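Local coordinates for plasmodesmata-located protein 5 (Arabidopsis thaliana, PDB 6GRE) that modulates cell-to-cell trafficking and restricts plasmodesmal permeability during salicylic acid-triggered immune responses by regulating callose deposition, at residues Q163-C168 with Y206-V211. Residues are numbered along the deposited sequence; the frame is centred on the assembly and turned at random. Where two conformers were deposited one is given.
Sequences QGVAQC and YARFSV
Val-165 and Arg-208 sit at the middle of an antiparallel pairing that joins strands 162-168 and 205-211, inner neighbours in the five-stranded sheet of the second Gnk2-homologous (DUF26) domain. Three hydrogen-bonded pairs, Gln-163 with Ser-210, Val-165 with Arg-208 and Gln-167 with Tyr-206, each exchange two backbone bonds; Val-165 N to Arg-208 O spans 2.9 Å, and Arg-208 N returns to Val-165 O at 2.8 Å. Between them lie the non-hydrogen-bonded pairs Gly-164/Phe-209 and Ala-166/Ala-207, where CA-H...O contacts such as Phe-209 CA to Gln-163 O (3.1 Å) supplement the pairing.

Side chains alternate between two faces, and apolar packing occurs on both. On the helix side, the methyls of Ala-166 and Ala-207 meet at 4.2 Å (CB to CB), with Ala-166 touching Leu-181 and Ala-207 touching Ile-185 of helix 174-192, while the Phe-209 ring leans away from strand 162-168 toward Leu-188 and helix 134-149. On the other side, Tyr-206 CG lies between its backbone N and carbonyl carbon (chi1 70°), which swings the ring across to strand 162-168. There Gln-167 CB makes a CH-pi contact over one ring face, 4.2 Å from the centroid, and Val-165 CG1 lies alongside, 4.1 Å from Tyr-206 CE1.

Polar groups share that second face. The Arg-208 guanidinium has Tyr-206 OH above one face, offset toward the rim; its NH2 hydrogen-bonds to the backbone O of Glu-101 and NH1 to Tyr-201 OH. Glu-101 belongs to the first Gnk2-homologous domain, so this arginine links the tandem domains. Where Gln-163 pairs with Ser-210, one water donates to both Gln-163 O and Ser-210 OG, 3.1 Å from each.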
# COMPACT_ATOMS: atom_id res chain seq x y z
N GLN A 163 3.15 14.47 11.97
CA GLN A 163 3.04 13.00 12.06
C GLN A 163 3.56 12.42 10.74
O GLN A 163 3.16 12.91 9.69
CB GLN A 163 1.59 12.58 12.30
CG GLN A 163 1.09 12.88 13.71
CD GLN A 163 -0.41 12.84 13.77
OE1 GLN A 163 -1.03 11.81 13.56
NE2 GLN A 163 -1.02 13.99 14.03
N GLY A 164 4.31 11.33 10.82
CA GLY A 164 4.76 10.61 9.64
C GLY A 164 4.44 9.14 9.75
O GLY A 164 4.39 8.57 10.85
N VAL A 165 4.19 8.53 8.60
CA VAL A 165 3.91 7.11 8.49
C VAL A 165 4.67 6.59 7.27
O VAL A 165 4.65 7.20 6.19
CB VAL A 165 2.41 6.82 8.35
CG1 VAL A 165 2.10 5.33 8.21
CG2 VAL A 165 1.61 7.42 9.49
N ALA A 166 5.24 5.41 7.41
CA ALA A 166 5.86 4.72 6.23
C ALA A 166 5.52 3.26 6.31
O ALA A 166 5.46 2.68 7.40
CB ALA A 166 7.33 4.90 6.18
N GLN A 167 5.24 2.63 5.19
CA GLN A 167 4.90 1.19 5.22
C GLN A 167 5.42 0.55 3.93
O GLN A 167 5.31 1.14 2.83
CB GLN A 167 3.39 0.89 5.33
CG GLN A 167 3.07 -0.59 5.64
CD GLN A 167 1.74 -0.99 6.29
OE1 GLN A 167 1.59 -1.92 7.15
NE2 GLN A 167 0.70 -0.36 5.80
N CYS A 168 5.99 -0.64 4.08
CA CYS A 168 6.36 -1.51 2.99
C CYS A 168 5.33 -2.61 2.80
O CYS A 168 4.80 -3.13 3.77
CB CYS A 168 7.62 -2.28 3.32
SG CYS A 168 9.00 -1.15 3.35
N TYR A 206 5.35 3.10 0.76
CA TYR A 206 4.97 4.49 0.78
C TYR A 206 5.53 5.20 2.01
O TYR A 206 5.84 4.56 3.02
CB TYR A 206 3.46 4.71 0.71
CG TYR A 206 2.65 4.31 1.91
CD1 TYR A 206 2.61 5.13 3.03
CD2 TYR A 206 1.87 3.17 1.94
CE1 TYR A 206 1.85 4.81 4.14
CE2 TYR A 206 1.07 2.86 3.03
CZ TYR A 206 1.05 3.70 4.13
OH TYR A 206 0.32 3.37 5.22
N ALA A 207 5.63 6.52 1.91
CA ALA A 207 5.99 7.34 3.06
C ALA A 207 5.14 8.61 2.97
O ALA A 207 4.97 9.16 1.87
CB ALA A 207 7.45 7.67 3.06
N ARG A 208 4.61 9.08 4.10
CA ARG A 208 3.77 10.25 4.07
C ARG A 208 3.89 11.00 5.40
O ARG A 208 4.27 10.42 6.43
CB ARG A 208 2.32 9.86 3.79
CG ARG A 208 1.67 8.94 4.80
CD ARG A 208 0.30 8.46 4.31
NE ARG A 208 -0.38 7.65 5.33
CZ ARG A 208 -1.19 6.62 5.10
NH1 ARG A 208 -1.42 6.18 3.87
NH2 ARG A 208 -1.79 6.03 6.13
N PHE A 209 3.56 12.28 5.37
CA PHE A 209 3.54 13.05 6.59
C PHE A 209 2.45 14.11 6.51
O PHE A 209 1.99 14.51 5.44
CB PHE A 209 4.89 13.66 6.96
CG PHE A 209 5.24 14.95 6.26
CD1 PHE A 209 5.58 14.93 4.93
CD2 PHE A 209 5.31 16.15 6.94
CE1 PHE A 209 5.89 16.10 4.27
CE2 PHE A 209 5.67 17.32 6.30
CZ PHE A 209 5.97 17.30 4.96
N SER A 210 2.05 14.57 7.69
CA SER A 210 1.03 15.61 7.80
C SER A 210 1.48 16.61 8.86
O SER A 210 2.17 16.26 9.79
CB SER A 210 -0.32 15.01 8.13
OG SER A 210 -0.25 14.25 9.33
N VAL A 211 1.10 17.88 8.68
CA VAL A 211 1.40 18.93 9.65
C VAL A 211 0.07 19.54 10.04
O VAL A 211 -0.61 20.10 9.19
CB VAL A 211 2.33 20.02 9.08
CG1 VAL A 211 2.62 21.10 10.12
CG2 VAL A 211 3.63 19.45 8.51
O HOH W 1 0.77 11.42 8.46